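Local coordinates for methyltransferase FkbM (Methylobacillus flagellatus KT, PDB 2PY6), which is probably an FkbM-family methyltransferase, which would transfer a methyl group to a substrate not yet identified, at residues T337-D342 with P363-S368; S368-S373 with D400-C405; I392-H397 with T404-Y409. All coordinates share one frame; numbering follows the deposited sequence.

In the fold
Contact 1 comes first along the chain. Strand 338-341 leads through helices 347-352 and 355-361 back to strand 364-368, so this contact closes a strand-helix-strand loop. Contact 2 follows in series and starts on Ser-368, which it shares with contact 1. It closes a longer loop that holds helix 375-386 and strand 392-396. Contact 3 starts inside that loop and ends on the same strand as contact 2. The two share Thr-404 and Cys-405. Contact 3 closes a short hairpin at the C terminus. All three reach one seven-stranded sheet. Together they tie strands 338-341, 364-368, 404-408 and 392-396, which are neighbours in that order.

Contact 1 (T337-D342 with P363-S368); sequences TFIKMD and PKLAIS
Ile-339 meets Leu-365 alongside on one face of the sheet. The two side chains point the same way, with Ile-339 CB 3.7 Å from Leu-365 CD2. The far end of the isoleucine, CD1, reaches back to Pro-363 CG at 3.9 Å. The backbone of Ile-339 is gripped at both ends. Its N donates to Lys-364 O at 2.9 Å, and its O accepts from Ala-366 N at 2.8 Å. On the same face, Met-341, a selenomethionine, touches Ile-367 CD1 with its CB at 3.7 Å. Its chain then bends at the selenium and leads away to helix 347-352. These are neighbouring parallel strands of a Rossmann-like methyltransferase sheet, their axes 3° apart, and two helices, 347-352 and 355-361, lie in the connection between them. Lys-364 lies on the opposite face. Its N bonds Thr-337 O at 3.0 Å. The lysine chain folds back over the same carbonyl. A water links Thr-337 O to NZ, and NZ also makes a weak direct bond to that oxygen. The charge of NZ is met by a salt bridge to Glu-228. Phe-338 shares this face and crosses the lysine chain at about a right angle. With CG anti to the backbone N (chi1 -179°), the ring places CE1 3.9 Å from Ala-366 CB. Phe-224 meets this ring edge to face. An alanine in place of Phe-338 would remove the ring and is likely to open a gap beside Ala-366 and leave Phe-224 without its aromatic partner.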
loop_
_atom_site.group_PDB
_atom_site.type_symbol
_atom_site.label_atom_id
_atom_site.label_comp_id
_atom_site.label_asym_id
_atom_site.label_seq_id
_atom_site.Cartn_x
_atom_site.Cartn_y
_atom_site.Cartn_z
ATOM N N THR A 337 17.938 15.602 35.096
ATOM C CA THR A 337 17.157 14.661 35.872
ATOM C C THR A 337 17.098 13.298 35.163
ATOM O O THR A 337 16.744 12.315 35.788
ATOM C CB THR A 337 15.701 15.192 36.054
ATOM O OG1 THR A 337 15.059 15.328 34.776
ATOM C CG2 THR A 337 15.687 16.562 36.771
ATOM N N PHE A 338 17.472 13.252 33.877
ATOM C CA PHE A 338 17.403 12.044 33.074
ATOM C C PHE A 338 18.396 12.090 31.928
ATOM O O PHE A 338 18.493 13.101 31.221
ATOM C CB PHE A 338 15.967 11.905 32.523
ATOM C CG PHE A 338 15.730 10.685 31.679
ATOM C CD1 PHE A 338 16.090 9.412 32.135
ATOM C CD2 PHE A 338 15.043 10.783 30.486
ATOM C CE1 PHE A 338 15.860 8.295 31.391
ATOM C CE2 PHE A 338 14.802 9.652 29.717
ATOM C CZ PHE A 338 15.207 8.401 30.168
ATOM N N ILE A 339 19.171 11.014 31.781
ATOM C CA ILE A 339 20.054 10.844 30.628
ATOM C C ILE A 339 19.671 9.544 29.871
ATOM O O ILE A 339 19.741 8.420 30.409
ATOM C CB ILE A 339 21.575 10.872 30.974
ATOM C CG1 ILE A 339 21.952 12.184 31.669
ATOM C CG2 ILE A 339 22.446 10.719 29.675
ATOM C CD1 ILE A 339 23.280 12.160 32.358
ATOM N N LYS A 340 19.196 9.742 28.646
ATOM C CA LYS A 340 18.904 8.671 27.713
ATOM C C LYS A 340 20.133 8.613 26.822
ATOM O O LYS A 340 20.636 9.681 26.406
ATOM C CB LYS A 340 17.650 8.982 26.896
ATOM C CG LYS A 340 17.454 8.045 25.626
ATOM C CD LYS A 340 18.143 8.660 24.400
ATOM C CE LYS A 340 17.993 7.916 23.188
ATOM N NZ LYS A 340 18.116 8.854 22.076
HETATM N N MSE A 341 20.623 7.409 26.535
HETATM C CA MSE A 341 21.818 7.238 25.723
HETATM C C MSE A 341 21.702 6.048 24.780
HETATM O O MSE A 341 21.496 4.895 25.221
HETATM C CB MSE A 341 23.048 7.055 26.599
HETATM C CG MSE A 341 24.367 7.125 25.828
HETATM SE SE MSE A 341 25.942 6.910 26.873
HETATM C CE MSE A 341 25.960 8.529 27.671
ATOM N N ASP A 342 21.837 6.344 23.484
ATOM C CA ASP A 342 21.911 5.340 22.446
ATOM C C ASP A 342 22.749 5.934 21.315
ATOM O O ASP A 342 22.204 6.601 20.439
ATOM C CB ASP A 342 20.538 4.981 21.914
ATOM C CG ASP A 342 20.583 3.873 20.866
ATOM O OD1 ASP A 342 21.628 3.201 20.668
ATOM O OD2 ASP A 342 19.548 3.686 20.229
ATOM N N PRO A 363 21.099 11.569 38.114
ATOM C CA PRO A 363 19.905 11.552 37.306
ATOM C C PRO A 363 19.516 10.098 36.981
ATOM O O PRO A 363 20.357 9.179 37.075
ATOM C CB PRO A 363 20.338 12.272 36.051
ATOM C CG PRO A 363 21.774 12.089 35.971
ATOM C CD PRO A 363 22.292 11.920 37.348
ATOM N N LYS A 364 18.255 9.896 36.626
ATOM C CA LYS A 364 17.824 8.620 36.110
ATOM C C LYS A 364 18.598 8.416 34.819
ATOM O O LYS A 364 18.946 9.391 34.129
ATOM C CB LYS A 364 16.324 8.619 35.800
ATOM C CG LYS A 364 15.397 8.795 36.957
ATOM C CD LYS A 364 13.912 8.808 36.527
ATOM C CE LYS A 364 13.501 10.009 35.698
ATOM N NZ LYS A 364 13.541 11.218 36.502
ATOM N N LEU A 365 18.912 7.167 34.493
ATOM C CA LEU A 365 19.617 6.870 33.255
ATOM C C LEU A 365 18.940 5.725 32.532
ATOM O O LEU A 365 18.494 4.734 33.157
ATOM C CB LEU A 365 21.086 6.444 33.511
ATOM C CG LEU A 365 21.989 7.282 34.427
ATOM C CD1 LEU A 365 23.297 6.564 34.701
ATOM C CD2 LEU A 365 22.269 8.656 33.829
ATOM N N ALA A 366 18.911 5.849 31.213
ATOM C CA ALA A 366 18.459 4.770 30.315
ATOM C C ALA A 366 19.585 4.634 29.313
ATOM O O ALA A 366 19.741 5.494 28.422
ATOM C CB ALA A 366 17.168 5.092 29.663
ATOM N N ILE A 367 20.387 3.568 29.457
ATOM C CA ILE A 367 21.619 3.408 28.658
ATOM C C ILE A 367 21.515 2.178 27.765
ATOM O O ILE A 367 21.400 1.052 28.277
ATOM C CB ILE A 367 22.862 3.310 29.580
ATOM C CG1 ILE A 367 22.894 4.421 30.648
ATOM C CG2 ILE A 367 24.156 3.383 28.766
ATOM C CD1 ILE A 367 22.980 5.879 30.110
ATOM N N SER A 368 21.512 2.373 26.446
ATOM C CA SER A 368 21.350 1.245 25.528
ATOM C C SER A 368 22.556 0.335 25.745
ATOM O O SER A 368 23.686 0.817 25.868
ATOM C CB SER A 368 21.222 1.705 24.090
ATOM O OG SER A 368 22.435 2.205 23.659
HETATM O O HOH W 1 15.467 12.018 38.314
#

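Contact 2 (S368-S373 with D400-C405); sequences SAYHRS and DRWDTC
Ala-369 and Thr-404 carry the one direct hydrogen bond between these segments. Ala-369 N donates to Thr-404 O at 2.8 Å, with an N-H...O angle of 166°. This is where strand 364-368 and the antiparallel strand 404-408 part, at the C-terminal end of strand 364-368, within the central sheet of the Rossmann-like methyltransferase fold. Beside the bond, Ser-368 and Cys-405 form a non-hydrogen-bonded antiparallel pair. Beyond it, the ring of Tyr-370 lies against the turn that enters strand 404-408. Trp-402 CA sits over one ring face in a CH-pi contact, 4.1 Å from the centroid and almost straight above it. Asp-403 N lies over the same face, 3.2 Å above the ring plane and nearer the CD1-CE1 side of the ring. The indole comes in obliquely, with Trp-402 CE3 4.0 Å from Tyr-370 CE2. The carboxylate of Asp-403 runs alongside the ring, its OD1 3.6 Å from Tyr-370 CE1. Tyr-370 has CG between its backbone N and carbonyl carbon (chi1 71°), which swings the ring over the turn. Thr-404 O stands at the ring edge.

The next shell fixes both sides. His-371 puts ND1 over the opposite tyrosine face, and its NE2 is hydrogen-bonded to Ser-368 OG at 2.9 Å. On the other segment, Asp-400 OD1 accepts from Arg-401 N and forms a salt bridge with Arg-121. The guanidinium of Arg-401 pairs with Glu-144 through NH1, bonds Asp-161 O through NH2 and makes a cation-pi contact with Trp-163. A water at the edge of the Arg-401 guanidinium, in its plane, accepts from NE at 3.2 Å and donates weakly to Tyr-370 O.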
loop_
_atom_site.group_PDB
_atom_site.type_symbol
_atom_site.label_atom_id
_atom_site.label_comp_id
_atom_site.label_asym_id
_atom_site.label_seq_id
_atom_site.Cartn_x
_atom_site.Cartn_y
_atom_site.Cartn_z
ATOM N N SER A 368 21.512 2.373 26.446
ATOM C CA SER A 368 21.350 1.245 25.528
ATOM C C SER A 368 22.556 0.335 25.745
ATOM O O SER A 368 23.686 0.817 25.868
ATOM C CB SER A 368 21.222 1.705 24.090
ATOM O OG SER A 368 22.435 2.205 23.659
ATOM N N ALA A 369 22.311 -0.966 25.861
ATOM C CA ALA A 369 23.342 -1.912 26.307
ATOM C C ALA A 369 23.687 -3.024 25.356
ATOM O O ALA A 369 24.335 -3.970 25.764
ATOM C CB ALA A 369 22.863 -2.527 27.609
ATOM N N TYR A 370 23.296 -2.894 24.097
ATOM C CA TYR A 370 23.454 -3.954 23.110
ATOM C C TYR A 370 24.522 -3.734 22.045
ATOM O O TYR A 370 24.586 -4.532 21.120
ATOM C CB TYR A 370 22.112 -4.153 22.397
ATOM C CG TYR A 370 21.753 -3.009 21.454
ATOM C CD1 TYR A 370 21.124 -1.875 21.920
ATOM C CD2 TYR A 370 22.090 -3.068 20.092
ATOM C CE1 TYR A 370 20.797 -0.819 21.046
ATOM C CE2 TYR A 370 21.798 -2.025 19.234
ATOM C CZ TYR A 370 21.141 -0.909 19.705
ATOM O OH TYR A 370 20.842 0.118 18.827
ATOM N N HIS A 371 25.339 -2.680 22.144
ATOM C CA HIS A 371 26.311 -2.349 21.071
ATOM C C HIS A 371 27.579 -3.192 21.087
ATOM O O HIS A 371 28.163 -3.458 20.032
ATOM C CB HIS A 371 26.660 -0.836 21.070
ATOM C CG HIS A 371 25.456 0.050 20.910
ATOM N ND1 HIS A 371 24.894 0.327 19.684
ATOM C CD2 HIS A 371 24.662 0.652 21.827
ATOM C CE1 HIS A 371 23.827 1.086 19.852
ATOM N NE2 HIS A 371 23.663 1.297 21.144
ATOM N N ARG A 372 27.999 -3.621 22.271
ATOM C CA ARG A 372 29.182 -4.453 22.411
ATOM C C ARG A 372 28.877 -5.574 23.368
ATOM O O ARG A 372 28.028 -5.416 24.265
ATOM C CB ARG A 372 30.364 -3.626 22.931
ATOM C CG ARG A 372 30.781 -2.429 22.045
ATOM C CD ARG A 372 31.792 -1.568 22.775
ATOM N N SER A 373 29.553 -6.709 23.174
ATOM C CA SER A 373 29.370 -7.886 24.027
ATOM C C SER A 373 29.725 -7.591 25.503
ATOM O O SER A 373 29.247 -8.246 26.423
ATOM C CB SER A 373 30.216 -9.068 23.507
ATOM O OG SER A 373 31.597 -8.888 23.742
ATOM N N ASP A 400 14.100 -8.493 18.267
ATOM C CA ASP A 400 15.380 -8.886 17.700
ATOM C C ASP A 400 16.463 -8.571 18.732
ATOM O O ASP A 400 16.159 -8.451 19.916
ATOM C CB ASP A 400 15.566 -8.183 16.341
ATOM C CG ASP A 400 16.504 -8.954 15.413
ATOM O OD1 ASP A 400 17.494 -9.533 15.919
ATOM O OD2 ASP A 400 16.271 -8.974 14.189
ATOM N N ARG A 401 17.718 -8.435 18.319
ATOM C CA ARG A 401 18.816 -8.229 19.283
ATOM C C ARG A 401 19.064 -6.784 19.676
ATOM O O ARG A 401 19.844 -6.491 20.577
ATOM C CB ARG A 401 20.094 -8.976 18.832
ATOM C CG ARG A 401 20.604 -8.711 17.454
ATOM C CD ARG A 401 21.671 -9.708 17.054
ATOM N NE ARG A 401 22.915 -9.533 17.791
ATOM C CZ ARG A 401 24.008 -10.263 17.593
ATOM N NH1 ARG A 401 24.020 -11.220 16.681
ATOM N NH2 ARG A 401 25.097 -10.012 18.308
ATOM N N TRP A 402 18.293 -5.879 19.099
ATOM C CA TRP A 402 18.441 -4.461 19.370
ATOM C C TRP A 402 17.626 -4.031 20.592
ATOM O O TRP A 402 16.583 -4.587 20.895
ATOM C CB TRP A 402 17.931 -3.639 18.176
ATOM C CG TRP A 402 18.100 -4.316 16.839
ATOM C CD1 TRP A 402 17.109 -4.605 15.927
ATOM C CD2 TRP A 402 19.312 -4.869 16.302
ATOM N NE1 TRP A 402 17.646 -5.247 14.839
ATOM C CE2 TRP A 402 18.992 -5.430 15.046
ATOM C CE3 TRP A 402 20.636 -4.924 16.753
ATOM C CZ2 TRP A 402 19.946 -6.038 14.240
ATOM C CZ3 TRP A 402 21.588 -5.523 15.943
ATOM C CH2 TRP A 402 21.235 -6.078 14.707
ATOM N N ASP A 403 18.139 -3.004 21.246
ATOM C CA ASP A 403 17.516 -2.286 22.328
ATOM C C ASP A 403 17.313 -3.001 23.647
ATOM O O ASP A 403 16.268 -2.885 24.281
ATOM C CB ASP A 403 16.248 -1.554 21.844
ATOM C CG ASP A 403 16.550 -0.533 20.724
ATOM O OD1 ASP A 403 17.408 0.391 20.923
ATOM O OD2 ASP A 403 15.879 -0.642 19.681
ATOM N N THR A 404 18.361 -3.708 24.040
ATOM C CA THR A 404 18.518 -4.159 25.387
ATOM C C THR A 404 18.983 -2.855 26.051
ATOM O O THR A 404 19.867 -2.198 25.545
ATOM C CB THR A 404 19.597 -5.257 25.477
ATOM O OG1 THR A 404 19.199 -6.359 24.663
ATOM C CG2 THR A 404 19.763 -5.716 26.883
ATOM N N CYS A 405 18.342 -2.447 27.137
ATOM C CA CYS A 405 18.623 -1.194 27.770
ATOM C C CYS A 405 18.772 -1.314 29.274
ATOM O O CYS A 405 17.938 -1.911 29.928
ATOM C CB CYS A 405 17.432 -0.260 27.474
ATOM S SG CYS A 405 17.669 1.441 27.987
HETATM O O HOH W 2 23.528 -7.644 20.320
#

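Contact 3 (I392-H397 with T404-Y409); sequences IGLRHH and TCLYFY
Gly-393 and Tyr-407 bond each other twice through their backbones. Gly-393 N donates to Tyr-407 O at 2.8 Å. Tyr-407 N donates back to Gly-393 O at 2.9 Å. Arg-395 and Cys-405 form a second such pair of hydrogen bonds, so the amides and carbonyls of both pairs are satisfied. At one end of the hairpin, the edge of the His-396 ring meets Thr-404. Its ND1 and Thr-404 OG1 are hydrogen-bonded at 2.6 Å. His-396 NE2 bonds Asp-400 O. Tyr-407 leans across the partner strand, CG anti to the carbonyl carbon (chi1 -64°), and brings its OH 2.9 Å from His-397 NE2. That bond is weak and strongly bent, at 123°; the main partner of the OH is Tyr-216 N. His-397 ND1 is held by Thr-214 OG1. Arg-395 turns back on its own strand, where NH1 bonds Leu-394 O, and its NH2 forms a salt bridge with Asp-183. At the other end, a water donates to Ile-392 O at 2.7 Å and accepts from Tyr-409 OH. On the face of Ile-392 and Leu-394 the contact is apolar, with Leu-394 CD1 3.9 Å from Leu-406 CD2. The last strand, 404-408, runs antiparallel between strands 364-368 and 392-396, the strand order characteristic of class I methyltransferases.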
loop_
_atom_site.group_PDB
_atom_site.type_symbol
_atom_site.label_atom_id
_atom_site.label_comp_id
_atom_site.label_asym_id
_atom_site.label_seq_id
_atom_site.Cartn_x
_atom_site.Cartn_y
_atom_site.Cartn_z
ATOM N N ILE A 392 19.715 -0.739 39.754
ATOM C CA ILE A 392 19.895 -1.085 38.362
ATOM C C ILE A 392 18.824 -2.075 37.879
ATOM O O ILE A 392 18.472 -3.041 38.574
ATOM C CB ILE A 392 21.302 -1.728 38.107
ATOM C CG1 ILE A 392 22.406 -0.935 38.789
ATOM C CG2 ILE A 392 21.541 -1.881 36.574
ATOM C CD1 ILE A 392 23.791 -1.584 38.692
ATOM N N GLY A 393 18.310 -1.822 36.685
ATOM C CA GLY A 393 17.352 -2.732 36.032
ATOM C C GLY A 393 17.785 -2.955 34.598
ATOM O O GLY A 393 18.724 -2.293 34.114
ATOM N N LEU A 394 17.096 -3.877 33.909
ATOM C CA LEU A 394 17.406 -4.170 32.530
ATOM C C LEU A 394 16.161 -4.661 31.825
ATOM O O LEU A 394 15.498 -5.549 32.318
ATOM C CB LEU A 394 18.466 -5.268 32.475
ATOM C CG LEU A 394 19.014 -5.728 31.123
ATOM C CD1 LEU A 394 19.941 -4.650 30.528
ATOM C CD2 LEU A 394 19.795 -7.038 31.339
ATOM N N ARG A 395 15.844 -4.082 30.677
ATOM C CA ARG A 395 14.724 -4.569 29.845
ATOM C C ARG A 395 15.215 -4.721 28.408
ATOM O O ARG A 395 16.120 -4.015 27.993
ATOM C CB ARG A 395 13.516 -3.612 29.836
ATOM C CG ARG A 395 12.799 -3.443 31.160
ATOM C CD ARG A 395 12.085 -4.704 31.643
ATOM N NE ARG A 395 11.523 -4.502 32.984
ATOM C CZ ARG A 395 12.095 -4.819 34.145
ATOM N NH1 ARG A 395 13.285 -5.383 34.231
ATOM N NH2 ARG A 395 11.449 -4.570 35.261
ATOM N N HIS A 396 14.575 -5.622 27.658
ATOM C CA HIS A 396 14.875 -5.823 26.264
ATOM C C HIS A 396 13.650 -5.381 25.480
ATOM O O HIS A 396 12.585 -5.917 25.696
ATOM C CB HIS A 396 15.212 -7.273 25.965
ATOM C CG HIS A 396 15.557 -7.484 24.532
ATOM N ND1 HIS A 396 16.789 -7.147 24.018
ATOM C CD2 HIS A 396 14.809 -7.883 23.481
ATOM C CE1 HIS A 396 16.801 -7.375 22.719
ATOM N NE2 HIS A 396 15.611 -7.816 22.365
ATOM N N HIS A 397 13.809 -4.441 24.544
ATOM C CA HIS A 397 12.657 -3.813 23.881
ATOM C C HIS A 397 12.365 -4.025 22.368
ATOM O O HIS A 397 11.644 -3.211 21.779
ATOM C CB HIS A 397 12.704 -2.316 24.106
ATOM C CG HIS A 397 12.616 -1.895 25.525
ATOM N ND1 HIS A 397 11.421 -1.584 26.133
ATOM C CD2 HIS A 397 13.582 -1.685 26.457
ATOM C CE1 HIS A 397 11.650 -1.214 27.388
ATOM N NE2 HIS A 397 12.953 -1.246 27.603
ATOM N N THR A 404 18.361 -3.708 24.040
ATOM C CA THR A 404 18.518 -4.159 25.387
ATOM C C THR A 404 18.983 -2.855 26.051
ATOM O O THR A 404 19.867 -2.198 25.545
ATOM C CB THR A 404 19.597 -5.257 25.477
ATOM O OG1 THR A 404 19.199 -6.359 24.663
ATOM C CG2 THR A 404 19.763 -5.716 26.883
ATOM N N CYS A 405 18.342 -2.447 27.137
ATOM C CA CYS A 405 18.623 -1.194 27.770
ATOM C C CYS A 405 18.772 -1.314 29.274
ATOM O O CYS A 405 17.938 -1.911 29.928
ATOM C CB CYS A 405 17.432 -0.260 27.474
ATOM S SG CYS A 405 17.669 1.441 27.987
ATOM N N LEU A 406 19.816 -0.706 29.820
ATOM C CA LEU A 406 20.053 -0.650 31.262
ATOM C C LEU A 406 19.337 0.555 31.806
ATOM O O LEU A 406 19.315 1.587 31.153
ATOM C CB LEU A 406 21.529 -0.459 31.571
ATOM C CG LEU A 406 22.441 -1.673 31.426
ATOM C CD1 LEU A 406 23.857 -1.311 31.070
ATOM C CD2 LEU A 406 22.340 -2.515 32.715
ATOM N N TYR A 407 18.746 0.404 32.990
ATOM C CA TYR A 407 18.117 1.504 33.713
ATOM C C TYR A 407 18.796 1.660 35.058
ATOM O O TYR A 407 19.086 0.671 35.724
ATOM C CB TYR A 407 16.643 1.239 33.921
ATOM C CG TYR A 407 15.906 1.168 32.613
ATOM C CD1 TYR A 407 15.394 2.325 32.038
ATOM C CD2 TYR A 407 15.773 -0.026 31.919
ATOM C CE1 TYR A 407 14.735 2.282 30.843
ATOM C CE2 TYR A 407 15.108 -0.071 30.707
ATOM C CZ TYR A 407 14.607 1.087 30.168
ATOM O OH TYR A 407 13.901 1.084 28.980
ATOM N N PHE A 408 19.090 2.904 35.408
ATOM C CA PHE A 408 19.704 3.253 36.679
ATOM C C PHE A 408 18.812 4.326 37.286
ATOM O O PHE A 408 18.493 5.341 36.638
ATOM C CB PHE A 408 21.089 3.850 36.482
ATOM C CG PHE A 408 22.087 2.904 35.892
ATOM C CD1 PHE A 408 22.169 2.735 34.515
ATOM C CD2 PHE A 408 22.990 2.234 36.704
ATOM C CE1 PHE A 408 23.121 1.881 33.960
ATOM C CE2 PHE A 408 23.923 1.369 36.151
ATOM C CZ PHE A 408 23.978 1.188 34.787
ATOM N N TYR A 409 18.433 4.125 38.532
ATOM C CA TYR A 409 17.582 5.070 39.214
ATOM C C TYR A 409 17.818 4.995 40.710
ATOM O O TYR A 409 18.753 4.330 41.227
ATOM C CB TYR A 409 16.105 4.733 38.876
ATOM C CG TYR A 409 15.736 3.318 39.250
ATOM C CD1 TYR A 409 15.964 2.254 38.371
ATOM C CD2 TYR A 409 15.172 3.029 40.471
ATOM C CE1 TYR A 409 15.653 0.959 38.724
ATOM C CE2 TYR A 409 14.838 1.708 40.823
ATOM C CZ TYR A 409 15.075 0.699 39.946
ATOM O OH TYR A 409 14.744 -0.585 40.297
ATOM O OXT TYR A 409 16.989 5.571 41.423
HETATM O O HOH W 3 15.826 -2.660 38.700
#